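Local coordinates for cytokinesis protein 2 (Saccharomyces cerevisiae, PDB 4WPE), which mediates the cytoskeletal rearrangements of cytokinesis, forming a double ring with the septins and later a ring with the medial actin ring, at residues A[24-29]-A[217-222]; A[28-33]-A[120-125]; A[75-80]-A[256-261]; A[127-132]-A[213-218]. All coordinates share one frame; numbering follows the deposited sequence.

Contact 1. Residues A[24-29]-A[217-222]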
loop_
_atom_site.group_PDB
_atom_site.type_symbol
_atom_site.label_atom_id
_atom_site.label_comp_id
_atom_site.label_asym_id
_atom_site.label_seq_id
_atom_site.Cartn_x
_atom_site.Cartn_y
_atom_site.Cartn_z
ATOM N N ASN A 24 17.549 -8.880 40.971
ATOM C CA ASN A 24 17.226 -9.777 39.869
ATOM C C ASN A 24 15.921 -9.406 39.173
ATOM O O ASN A 24 15.747 -9.668 37.981
ATOM C CB ASN A 24 17.167 -11.217 40.373
ATOM C CG ASN A 24 18.506 -11.698 40.896
ATOM O OD1 ASN A 24 19.545 -11.448 40.282
ATOM N ND2 ASN A 24 18.493 -12.373 42.042
ATOM N N ILE A 25 15.010 -8.789 39.917
ATOM C CA ILE A 25 13.760 -8.301 39.347
ATOM C C ILE A 25 14.028 -7.172 38.348
ATOM O O ILE A 25 13.483 -7.171 37.244
ATOM C CB ILE A 25 12.796 -7.817 40.449
ATOM C CG1 ILE A 25 12.204 -9.017 41.188
ATOM C CG2 ILE A 25 11.678 -6.975 39.863
ATOM C CD1 ILE A 25 12.025 -8.794 42.671
ATOM N N LEU A 26 14.881 -6.227 38.730
ATOM C CA LEU A 26 15.250 -5.127 37.843
ATOM C C LEU A 26 16.090 -5.598 36.660
ATOM O O LEU A 26 15.876 -5.165 35.529
ATOM C CB LEU A 26 16.010 -4.045 38.609
ATOM C CG LEU A 26 15.186 -3.213 39.590
ATOM C CD1 LEU A 26 16.031 -2.091 40.171
ATOM C CD2 LEU A 26 13.945 -2.664 38.909
ATOM N N LEU A 27 17.053 -6.474 36.927
ATOM C CA LEU A 27 17.894 -7.019 35.867
ATOM C C LEU A 27 17.058 -7.826 34.882
ATOM O O LEU A 27 17.318 -7.820 33.678
ATOM C CB LEU A 27 19.011 -7.887 36.449
ATOM C CG LEU A 27 20.123 -7.134 37.180
ATOM C CD1 LEU A 27 21.182 -8.097 37.691
ATOM C CD2 LEU A 27 20.739 -6.094 36.264
ATOM N N GLY A 28 16.046 -8.513 35.400
ATOM C CA GLY A 28 15.143 -9.281 34.565
ATOM C C GLY A 28 14.288 -8.375 33.701
ATOM O O GLY A 28 14.066 -8.657 32.521
ATOM N N HIS A 29 13.820 -7.278 34.290
ATOM C CA HIS A 29 12.942 -6.345 33.594
ATOM C C HIS A 29 13.644 -5.626 32.439
ATOM O O HIS A 29 13.097 -5.524 31.339
ATOM C CB HIS A 29 12.375 -5.314 34.571
ATOM C CG HIS A 29 11.424 -4.351 33.946
ATOM N ND1 HIS A 29 10.357 -4.759 33.154
ATOM C CD2 HIS A 29 11.356 -3.002 33.973
ATOM C CE1 HIS A 29 9.694 -3.709 32.738
ATOM N NE2 HIS A 29 10.278 -2.617 33.222
ATOM N N CYS A 217 20.418 3.330 39.648
ATOM C CA CYS A 217 20.158 4.551 38.898
ATOM C C CYS A 217 20.588 4.373 37.449
ATOM O O CYS A 217 19.899 4.828 36.533
ATOM C CB CYS A 217 20.873 5.749 39.527
ATOM S SG CYS A 217 19.825 6.749 40.609
ATOM N N GLU A 218 21.722 3.705 37.246
ATOM C CA GLU A 218 22.183 3.366 35.903
ATOM C C GLU A 218 21.124 2.539 35.174
ATOM O O GLU A 218 20.864 2.754 33.991
ATOM C CB GLU A 218 23.510 2.601 35.950
ATOM C CG GLU A 218 24.742 3.464 36.204
ATOM C CD GLU A 218 26.008 2.852 35.628
ATOM O OE1 GLU A 218 26.008 2.513 34.424
ATOM O OE2 GLU A 218 26.999 2.706 36.374
ATOM N N LEU A 219 20.512 1.601 35.890
ATOM C CA LEU A 219 19.435 0.789 35.331
ATOM C C LEU A 219 18.221 1.644 34.992
ATOM O O LEU A 219 17.639 1.517 33.915
ATOM C CB LEU A 219 19.032 -0.321 36.301
ATOM C CG LEU A 219 20.008 -1.489 36.449
ATOM C CD1 LEU A 219 19.531 -2.450 37.526
ATOM C CD2 LEU A 219 20.181 -2.211 35.123
ATOM N N GLN A 220 17.841 2.515 35.921
ATOM C CA GLN A 220 16.689 3.387 35.725
ATOM C C GLN A 220 16.924 4.349 34.563
ATOM O O GLN A 220 15.984 4.785 33.905
ATOM C CB GLN A 220 16.386 4.156 37.012
ATOM C CG GLN A 220 15.186 5.073 36.923
ATOM C CD GLN A 220 14.887 5.763 38.235
ATOM O OE1 GLN A 220 14.979 5.156 39.301
ATOM N NE2 GLN A 220 14.536 7.043 38.164
ATOM N N GLU A 221 18.188 4.669 34.310
ATOM C CA GLU A 221 18.546 5.505 33.173
ATOM C C GLU A 221 18.463 4.701 31.881
ATOM O O GLU A 221 18.084 5.230 30.836
ATOM C CB GLU A 221 19.950 6.088 33.350
ATOM C CG GLU A 221 20.477 6.833 32.135
ATOM C CD GLU A 221 21.876 7.376 32.346
ATOM O OE1 GLU A 221 22.036 8.319 33.152
ATOM O OE2 GLU A 221 22.817 6.855 31.712
HETATM N N MSE A 222 18.819 3.422 31.960
HETATM C CA MSE A 222 18.739 2.529 30.808
HETATM C C MSE A 222 17.306 2.382 30.315
HETATM O O MSE A 222 17.015 2.594 29.136
HETATM C CB MSE A 222 19.295 1.148 31.152
HETATM C CG MSE A 222 20.796 1.088 31.322
HETATM SE SE MSE A 222 21.426 -0.734 31.072
HETATM C CE MSE A 222 20.914 -0.960 29.205
#
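No ring, amide or carboxylate takes part where Leu26 and Leu27 meet Leu219, so there are no faces or edges to assign. Leu219 sends both of its methyl branches at helix 21-35. Its CD1 does most of the touching and sits 4.0 Å from CB of Leu26. The same CD1 is 4.0 Å from CD2 of Leu27, and the other branch, Leu219 CD2, also meets Leu27 CD2, at 4.1 Å. Leu26 offers the base of its side chain, while Leu27 offers a tip. The Leu27 and Leu219 side chains cross at about a right angle. Leu219 CG lies anti to its carbonyl carbon (chi1 -73°), with the CA-CB bond already directed at the other helix, and this carries the two methyls across. Leu27 starts off to one side and reaches over with CD2. No hydrogen bond spans the two segments, and both Leu26 and Leu219 are buried. Leu125 of helix 76-162 packs on Leu219, and Trp212 touches both Leu26 and Leu219. Tyr11 of helix 11-14 and Phe271 of the second subunit cover Leu26, so this joint between short helix 21-35 and long helix 170-259 of the F-BAR bundle is in touch with the second subunit.

Contact 2. Residues A[28-33]-A[120-125]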
loop_
_atom_site.group_PDB
_atom_site.type_symbol
_atom_site.label_atom_id
_atom_site.label_comp_id
_atom_site.label_asym_id
_atom_site.label_seq_id
_atom_site.Cartn_x
_atom_site.Cartn_y
_atom_site.Cartn_z
ATOM N N GLY A 28 16.046 -8.513 35.400
ATOM C CA GLY A 28 15.143 -9.281 34.565
ATOM C C GLY A 28 14.288 -8.375 33.701
ATOM O O GLY A 28 14.066 -8.657 32.521
ATOM N N HIS A 29 13.820 -7.278 34.290
ATOM C CA HIS A 29 12.942 -6.345 33.594
ATOM C C HIS A 29 13.644 -5.626 32.439
ATOM O O HIS A 29 13.097 -5.524 31.339
ATOM C CB HIS A 29 12.375 -5.314 34.571
ATOM C CG HIS A 29 11.424 -4.351 33.946
ATOM N ND1 HIS A 29 10.357 -4.759 33.154
ATOM C CD2 HIS A 29 11.356 -3.002 33.973
ATOM C CE1 HIS A 29 9.694 -3.709 32.738
ATOM N NE2 HIS A 29 10.278 -2.617 33.222
ATOM N N ILE A 30 14.848 -5.123 32.697
ATOM C CA ILE A 30 15.616 -4.417 31.679
ATOM C C ILE A 30 15.984 -5.365 30.537
ATOM O O ILE A 30 15.915 -4.997 29.363
ATOM C CB ILE A 30 16.893 -3.773 32.278
ATOM C CG1 ILE A 30 16.590 -2.367 32.801
ATOM C CG2 ILE A 30 18.008 -3.686 31.246
ATOM C CD1 ILE A 30 15.796 -2.330 34.089
ATOM N N SER A 31 16.347 -6.594 30.892
ATOM C CA SER A 31 16.747 -7.600 29.914
ATOM C C SER A 31 15.598 -7.999 28.992
ATOM O O SER A 31 15.786 -8.157 27.787
ATOM C CB SER A 31 17.294 -8.840 30.625
ATOM O OG SER A 31 17.261 -9.973 29.777
ATOM N N GLN A 32 14.409 -8.164 29.560
ATOM C CA GLN A 32 13.258 -8.572 28.766
ATOM C C GLN A 32 12.797 -7.416 27.885
ATOM O O GLN A 32 12.191 -7.627 26.834
ATOM C CB GLN A 32 12.115 -9.057 29.662
ATOM C CG GLN A 32 11.138 -7.973 30.095
ATOM C CD GLN A 32 9.790 -8.534 30.513
ATOM O OE1 GLN A 32 9.600 -9.751 30.563
ATOM N NE2 GLN A 32 8.843 -7.649 30.806
ATOM N N GLY A 33 13.099 -6.195 28.317
ATOM C CA GLY A 33 12.733 -5.009 27.568
ATOM C C GLY A 33 13.621 -4.841 26.354
ATOM O O GLY A 33 13.224 -4.249 25.348
ATOM N N ALA A 120 24.747 -4.178 25.047
ATOM C CA ALA A 120 26.155 -4.115 25.419
ATOM C C ALA A 120 26.321 -3.536 26.820
ATOM O O ALA A 120 27.078 -4.067 27.632
ATOM C CB ALA A 120 26.938 -3.292 24.409
ATOM N N ARG A 121 25.606 -2.453 27.103
ATOM C CA ARG A 121 25.687 -1.817 28.411
ATOM C C ARG A 121 25.114 -2.730 29.486
ATOM O O ARG A 121 25.669 -2.840 30.579
ATOM C CB ARG A 121 24.949 -0.478 28.423
ATOM C CG ARG A 121 24.961 0.194 29.787
ATOM C CD ARG A 121 24.286 1.554 29.784
ATOM N NE ARG A 121 24.561 2.278 31.023
ATOM C CZ ARG A 121 24.005 3.439 31.355
ATOM N NH1 ARG A 121 23.133 4.014 30.541
ATOM N NH2 ARG A 121 24.320 4.023 32.506
ATOM N N TYR A 122 24.001 -3.384 29.168
ATOM C CA TYR A 122 23.357 -4.288 30.112
ATOM C C TYR A 122 24.279 -5.438 30.503
ATOM O O TYR A 122 24.345 -5.819 31.671
ATOM C CB TYR A 122 22.053 -4.845 29.535
ATOM C CG TYR A 122 21.508 -5.997 30.344
ATOM C CD1 TYR A 122 20.836 -5.772 31.537
ATOM C CD2 TYR A 122 21.684 -7.310 29.928
ATOM C CE1 TYR A 122 20.343 -6.821 32.290
ATOM C CE2 TYR A 122 21.197 -8.368 30.676
ATOM C CZ TYR A 122 20.527 -8.117 31.856
ATOM O OH TYR A 122 20.035 -9.164 32.603
ATOM N N THR A 123 24.977 -5.992 29.516
ATOM C CA THR A 123 25.909 -7.090 29.753
ATOM C C THR A 123 27.016 -6.670 30.718
ATOM O O THR A 123 27.349 -7.403 31.650
ATOM C CB THR A 123 26.527 -7.590 28.429
ATOM O OG1 THR A 123 25.523 -8.271 27.666
ATOM C CG2 THR A 123 27.679 -8.546 28.696
ATOM N N THR A 124 27.566 -5.480 30.499
ATOM C CA THR A 124 28.604 -4.936 31.367
ATOM C C THR A 124 28.086 -4.704 32.786
ATOM O O THR A 124 28.751 -5.052 33.763
ATOM C CB THR A 124 29.159 -3.617 30.810
ATOM O OG1 THR A 124 29.772 -3.857 29.538
ATOM C CG2 THR A 124 30.188 -3.027 31.755
ATOM N N LEU A 125 26.894 -4.124 32.894
ATOM C CA LEU A 125 26.280 -3.855 34.193
ATOM C C LEU A 125 26.057 -5.132 34.990
ATOM O O LEU A 125 26.418 -5.209 36.162
ATOM C CB LEU A 125 24.952 -3.121 34.021
ATOM C CG LEU A 125 24.987 -1.600 34.153
ATOM C CD1 LEU A 125 23.578 -1.033 34.164
ATOM C CD2 LEU A 125 25.731 -1.197 35.410
#
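Ser31 and Tyr122 have the closest CA atoms of the two segments, 7.4 Å apart. Both segments are helical and run in roughly opposite directions. Tyr122 is the side chain that spans the gap. Its CG is anti to the backbone N (chi1 168°), which carries the ring out over helix 21-35. Ser31 lies over one face of that ring, with its CA 4.3 Å above the plane and displaced toward the rim. Ser31 CB reaches the phenol end, 3.4 Å from Tyr122 OH. Ile30 comes in obliquely near the root of the ring, with CG2 3.5 Å from Tyr122 CD1, while its longer branch leads away. Leu27 and Ile34 of the same helix also touch the ring. An alanine in place of Tyr122 would remove the ring and is likely to leave Ser31 and Ile30 without their partner across these helices. The polar atoms contribute little. Ser31 OG and Tyr122 OH are 4.0 Å apart, and no hydrogen bond crosses between the segments. Through one face, its phenol end and the CD1 side near Ile30, the ring joins helix 21-35 to helix 76-162 of the F-BAR bundle mainly by van der Waals contact.

Contact 3. Residues A[75-80]-A[256-261]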
loop_
_atom_site.group_PDB
_atom_site.type_symbol
_atom_site.label_atom_id
_atom_site.label_comp_id
_atom_site.label_asym_id
_atom_site.label_seq_id
_atom_site.Cartn_x
_atom_site.Cartn_y
_atom_site.Cartn_z
ATOM N N TYR A 75 -10.038 11.699 -26.005
ATOM C CA TYR A 75 -10.329 13.084 -26.359
ATOM C C TYR A 75 -10.593 13.970 -25.155
ATOM O O TYR A 75 -11.088 13.500 -24.133
ATOM C CB TYR A 75 -11.540 13.150 -27.293
ATOM C CG TYR A 75 -12.028 14.562 -27.537
ATOM C CD1 TYR A 75 -11.389 15.384 -28.456
ATOM C CD2 TYR A 75 -13.113 15.080 -26.836
ATOM C CE1 TYR A 75 -11.819 16.678 -28.682
ATOM C CE2 TYR A 75 -13.551 16.380 -27.055
ATOM C CZ TYR A 75 -12.899 17.172 -27.981
ATOM O OH TYR A 75 -13.320 18.462 -28.214
ATOM N N GLY A 76 -10.268 15.253 -25.307
ATOM C CA GLY A 76 -10.644 16.297 -24.374
ATOM C C GLY A 76 -10.553 15.955 -22.906
ATOM O O GLY A 76 -9.671 15.211 -22.481
ATOM N N LYS A 77 -11.499 16.484 -22.142
ATOM C CA LYS A 77 -11.500 16.347 -20.690
ATOM C C LYS A 77 -11.326 14.911 -20.182
ATOM O O LYS A 77 -10.639 14.691 -19.188
ATOM C CB LYS A 77 -12.789 16.933 -20.117
ATOM C CG LYS A 77 -12.573 18.215 -19.339
ATOM C CD LYS A 77 -12.265 19.387 -20.255
ATOM C CE LYS A 77 -12.086 20.659 -19.438
ATOM N NZ LYS A 77 -11.875 21.853 -20.301
ATOM N N LEU A 78 -11.926 13.935 -20.857
ATOM C CA LEU A 78 -11.782 12.548 -20.419
ATOM C C LEU A 78 -10.344 12.071 -20.615
ATOM O O LEU A 78 -9.896 11.139 -19.951
ATOM C CB LEU A 78 -12.757 11.625 -21.155
ATOM N N ASN A 79 -9.615 12.716 -21.518
ATOM C CA ASN A 79 -8.205 12.395 -21.683
ATOM C C ASN A 79 -7.348 13.129 -20.659
ATOM O O ASN A 79 -6.389 12.579 -20.140
ATOM C CB ASN A 79 -7.742 12.715 -23.106
ATOM C CG ASN A 79 -6.349 12.204 -23.390
ATOM O OD1 ASN A 79 -5.416 12.984 -23.571
ATOM N ND2 ASN A 79 -6.197 10.884 -23.421
ATOM N N GLU A 80 -7.715 14.368 -20.354
ATOM C CA GLU A 80 -7.016 15.142 -19.336
ATOM C C GLU A 80 -7.338 14.585 -17.946
ATOM O O GLU A 80 -6.600 14.828 -16.992
ATOM C CB GLU A 80 -7.387 16.630 -19.420
ATOM C CG GLU A 80 -7.926 17.069 -20.794
ATOM C CD GLU A 80 -8.176 18.571 -20.887
ATOM O OE1 GLU A 80 -8.182 19.203 -19.809
ATOM O OE2 GLU A 80 -8.338 19.117 -22.014
ATOM N N THR A 256 -11.233 14.316 -7.707
ATOM C CA THR A 256 -12.636 14.637 -7.493
ATOM C C THR A 256 -12.989 16.017 -8.059
ATOM O O THR A 256 -14.008 16.171 -8.733
ATOM C CB THR A 256 -12.996 14.587 -5.993
ATOM O OG1 THR A 256 -12.955 13.228 -5.532
ATOM C CG2 THR A 256 -14.388 15.148 -5.755
ATOM N N ASN A 257 -12.134 17.007 -7.800
ATOM C CA ASN A 257 -12.393 18.394 -8.199
ATOM C C ASN A 257 -12.525 18.615 -9.699
ATOM O O ASN A 257 -13.176 19.571 -10.132
ATOM C CB ASN A 257 -11.292 19.327 -7.668
ATOM C CG ASN A 257 -11.372 19.543 -6.179
ATOM O OD1 ASN A 257 -12.458 19.555 -5.602
ATOM N ND2 ASN A 257 -10.218 19.728 -5.543
ATOM N N HIS A 258 -11.893 17.739 -10.475
ATOM C CA HIS A 258 -11.855 17.850 -11.929
ATOM C C HIS A 258 -12.822 16.907 -12.631
ATOM O O HIS A 258 -13.195 17.125 -13.791
ATOM C CB HIS A 258 -10.438 17.589 -12.439
ATOM C CG HIS A 258 -10.383 17.160 -13.867
ATOM N ND1 HIS A 258 -10.367 18.069 -14.911
ATOM C CD2 HIS A 258 -10.299 15.938 -14.449
ATOM C CE1 HIS A 258 -10.311 17.430 -16.056
ATOM N NE2 HIS A 258 -10.261 16.123 -15.803
ATOM N N LEU A 259 -13.185 15.835 -11.936
ATOM C CA LEU A 259 -14.254 14.967 -12.402
ATOM C C LEU A 259 -15.571 15.724 -12.372
ATOM O O LEU A 259 -16.484 15.438 -13.147
ATOM C CB LEU A 259 -14.367 13.701 -11.551
ATOM C CG LEU A 259 -13.395 12.540 -11.729
ATOM C CD1 LEU A 259 -13.526 11.548 -10.579
ATOM C CD2 LEU A 259 -13.685 11.866 -13.057
ATOM N N ASN A 260 -15.660 16.684 -11.458
ATOM C CA ASN A 260 -16.854 17.504 -11.322
ATOM C C ASN A 260 -16.744 18.818 -12.093
ATOM O O ASN A 260 -17.648 19.649 -12.036
ATOM C CB ASN A 260 -17.144 17.794 -9.843
ATOM C CG ASN A 260 -17.670 16.578 -9.091
ATOM O OD1 ASN A 260 -17.528 15.440 -9.535
ATOM N ND2 ASN A 260 -18.289 16.822 -7.939
ATOM N N SER A 261 -15.643 19.003 -12.816
ATOM C CA SER A 261 -15.418 20.253 -13.540
ATOM C C SER A 261 -16.028 20.237 -14.939
ATOM O O SER A 261 -16.144 21.282 -15.585
ATOM C CB SER A 261 -13.922 20.557 -13.642
ATOM O OG SER A 261 -13.283 19.704 -14.577
#
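His258 meets Lys77 and Glu80 at the backbone more than at the side chains, and this is the closer part of the contact. The imidazole reaches across from the end of helix 170-259 to the start of helix 76-162. Its CG is anti to the backbone N (chi1 158°), which turns the ring toward the other segment. Lys77 O lies at the ring edge, near its plane, with His258 NE2 3.7 Å away. This is too long to be counted as a hydrogen bond. Glu80 C approaches the same NE2 obliquely, at 3.9 Å. Beside them, Lys77 CG packs 4.1 Å from His258 CE1, and the lysine chain bends at its second torsion. Thr81 and Phe262 also touch the histidine. Next to it, Leu259 O accepts a hydrogen bond from Gln231 NE2 of the second subunit.

The outer side is looser. Glu80 is exposed, and its OE1 stays 5.5 Å from His258 NE2. At that distance its charge might favour a protonated imidazole, but the two do not pair. Ser261 adds little across the gap. It turns back instead, and its OG donates to His258 O at 2.7 Å, a bond that stays within segment 256-261. An alanine at His258 would remove the ring and would probably leave the backbone around Lys77 and Glu80 without its cover. The contact joins the beginning of one long helix to the end of another, far from the middle of the chain. Such long helices lying side by side are the build of the F-BAR domain.

Contact 4. Residues A[127-132]-A[213-218]; sequences GKIERL and AQLSCE
Lys128 and Ile129 meet Leu215 where two long helices of the F-BAR domain, 76-162 and 170-259, run antiparallel. Leu215 is the centre of the contact, and its CD2 does most of the touching. Ile129 CD1 lies 3.5 Å from that methyl and also approaches Leu215 CB, at 4.1 Å. The two side chains slide past each other in opposite directions. Ile129 starts off to one side and brings its CD1 end across. On the other flank, Lys128 lays its aliphatic chain over the same methyl at about a right angle. Its CG, CD and CE are all near Leu215 CD2, with CD at 4.0 Å. CG is anti to the backbone N (chi1 -176°), and an extended chain beyond it carries the methylenes past the leucine and the amine on beyond. Lys128 NZ remains 4.8 Å from Glu218 OE2. That gap is too long for a salt bridge, though the opposite charges may attract. Glu218 has a closer partner in Arg121. Trp212 packs on Ile129, as do Val23 and Leu27 of helix 21-35. A buried apolar seam between long antiparallel helices, edged by a lysine on its exposed side, is in keeping with an F-BAR helical bundle.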
loop_
_atom_site.group_PDB
_atom_site.type_symbol
_atom_site.label_atom_id
_atom_site.label_comp_id
_atom_site.label_asym_id
_atom_site.label_seq_id
_atom_site.Cartn_x
_atom_site.Cartn_y
_atom_site.Cartn_z
ATOM N N GLY A 127 27.493 -7.971 34.776
ATOM C CA GLY A 127 28.761 -8.537 35.195
ATOM C C GLY A 127 29.263 -7.856 36.451
ATOM O O GLY A 127 29.678 -8.517 37.405
ATOM N N LYS A 128 29.219 -6.527 36.446
ATOM C CA LYS A 128 29.621 -5.732 37.601
ATOM C C LYS A 128 28.754 -6.048 38.807
ATOM O O LYS A 128 29.250 -6.131 39.929
ATOM C CB LYS A 128 29.542 -4.243 37.283
ATOM C CG LYS A 128 30.033 -3.334 38.394
ATOM C CD LYS A 128 30.152 -1.907 37.885
ATOM C CE LYS A 128 30.500 -0.931 38.992
ATOM N NZ LYS A 128 30.659 0.448 38.448
ATOM N N ILE A 129 27.457 -6.228 38.576
ATOM C CA ILE A 129 26.557 -6.596 39.659
ATOM C C ILE A 129 26.968 -7.948 40.242
ATOM O O ILE A 129 27.318 -8.029 41.417
ATOM C CB ILE A 129 25.092 -6.645 39.200
ATOM C CG1 ILE A 129 24.639 -5.261 38.731
ATOM C CG2 ILE A 129 24.207 -7.125 40.331
ATOM C CD1 ILE A 129 24.228 -4.328 39.850
ATOM N N GLU A 130 26.964 -8.990 39.410
ATOM C CA GLU A 130 27.301 -10.349 39.845
ATOM C C GLU A 130 28.616 -10.407 40.615
ATOM O O GLU A 130 28.700 -11.060 41.650
ATOM C CB GLU A 130 27.366 -11.299 38.642
ATOM N N ARG A 131 29.635 -9.714 40.114
ATOM C CA ARG A 131 30.932 -9.684 40.777
ATOM C C ARG A 131 30.833 -9.101 42.189
ATOM O O ARG A 131 31.459 -9.615 43.121
ATOM C CB ARG A 131 31.938 -8.884 39.944
ATOM N N LEU A 132 30.041 -8.044 42.354
ATOM C CA LEU A 132 29.940 -7.376 43.652
ATOM C C LEU A 132 29.196 -8.208 44.706
ATOM O O LEU A 132 29.695 -8.383 45.805
ATOM C CB LEU A 132 29.282 -5.993 43.503
ATOM C CG LEU A 132 30.104 -4.875 42.848
ATOM C CD1 LEU A 132 29.362 -3.549 42.905
ATOM C CD2 LEU A 132 31.465 -4.745 43.498
ATOM N N ALA A 213 23.174 1.850 45.170
ATOM C CA ALA A 213 22.489 3.134 45.133
ATOM C C ALA A 213 22.760 3.830 43.806
ATOM O O ALA A 213 21.949 4.626 43.329
ATOM C CB ALA A 213 22.934 4.010 46.299
ATOM N N GLN A 214 23.909 3.515 43.215
ATOM C CA GLN A 214 24.335 4.120 41.963
ATOM C C GLN A 214 23.943 3.278 40.755
ATOM O O GLN A 214 23.512 3.810 39.733
ATOM C CB GLN A 214 25.849 4.334 41.962
ATOM C CG GLN A 214 26.330 5.432 42.894
ATOM C CD GLN A 214 27.819 5.683 42.767
ATOM O OE1 GLN A 214 28.594 4.766 42.487
ATOM N NE2 GLN A 214 28.229 6.931 42.968
ATOM N N LEU A 215 24.098 1.965 40.874
ATOM C CA LEU A 215 23.887 1.080 39.734
ATOM C C LEU A 215 22.404 0.878 39.429
ATOM O O LEU A 215 22.032 0.587 38.292
ATOM C CB LEU A 215 24.579 -0.266 39.968
ATOM C CG LEU A 215 26.062 -0.324 39.570
ATOM C CD1 LEU A 215 26.906 0.706 40.310
ATOM C CD2 LEU A 215 26.629 -1.717 39.777
ATOM N N SER A 216 21.557 1.043 40.439
ATOM C CA SER A 216 20.117 0.998 40.221
ATOM C C SER A 216 19.680 2.241 39.463
ATOM O O SER A 216 18.695 2.217 38.728
ATOM C CB SER A 216 19.364 0.894 41.544
ATOM O OG SER A 216 19.677 1.991 42.379
ATOM N N CYS A 217 20.418 3.330 39.648
ATOM C CA CYS A 217 20.158 4.551 38.898
ATOM C C CYS A 217 20.588 4.373 37.449
ATOM O O CYS A 217 19.899 4.828 36.533
ATOM C CB CYS A 217 20.873 5.749 39.527
ATOM S SG CYS A 217 19.825 6.749 40.609
ATOM N N GLU A 218 21.722 3.705 37.246
ATOM C CA GLU A 218 22.183 3.366 35.903
ATOM C C GLU A 218 21.124 2.539 35.174
ATOM O O GLU A 218 20.864 2.754 33.991
ATOM C CB GLU A 218 23.510 2.601 35.950
ATOM C CG GLU A 218 24.742 3.464 36.204
ATOM C CD GLU A 218 26.008 2.852 35.628
ATOM O OE1 GLU A 218 26.008 2.513 34.424
ATOM O OE2 GLU A 218 26.999 2.706 36.374
#

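From the N terminus, helix 21-35 comes first and opens two loops from nearly the same place. Contact 1 closes the longer one on helix 170-259. Contact 2, sharing Gly28 and His29 with it, closes a shorter one on helix 76-162. Segment 75-80 then opens contact 3, whose loop crosses both and ends near the end of helix 170-259. Contact 4 follows contact 2 in series, nests inside contact 3, and ends on Cys217 and Glu218, shared with contact 1. Contacts 1, 2 and 4 cluster near the centre of the chain's structure, linked by salt bridges from Arg121 to Glu218 and Glu221. Contact 3, like contact 4, ties helix 76-162 to helix 170-259, its centre over 60 Å away.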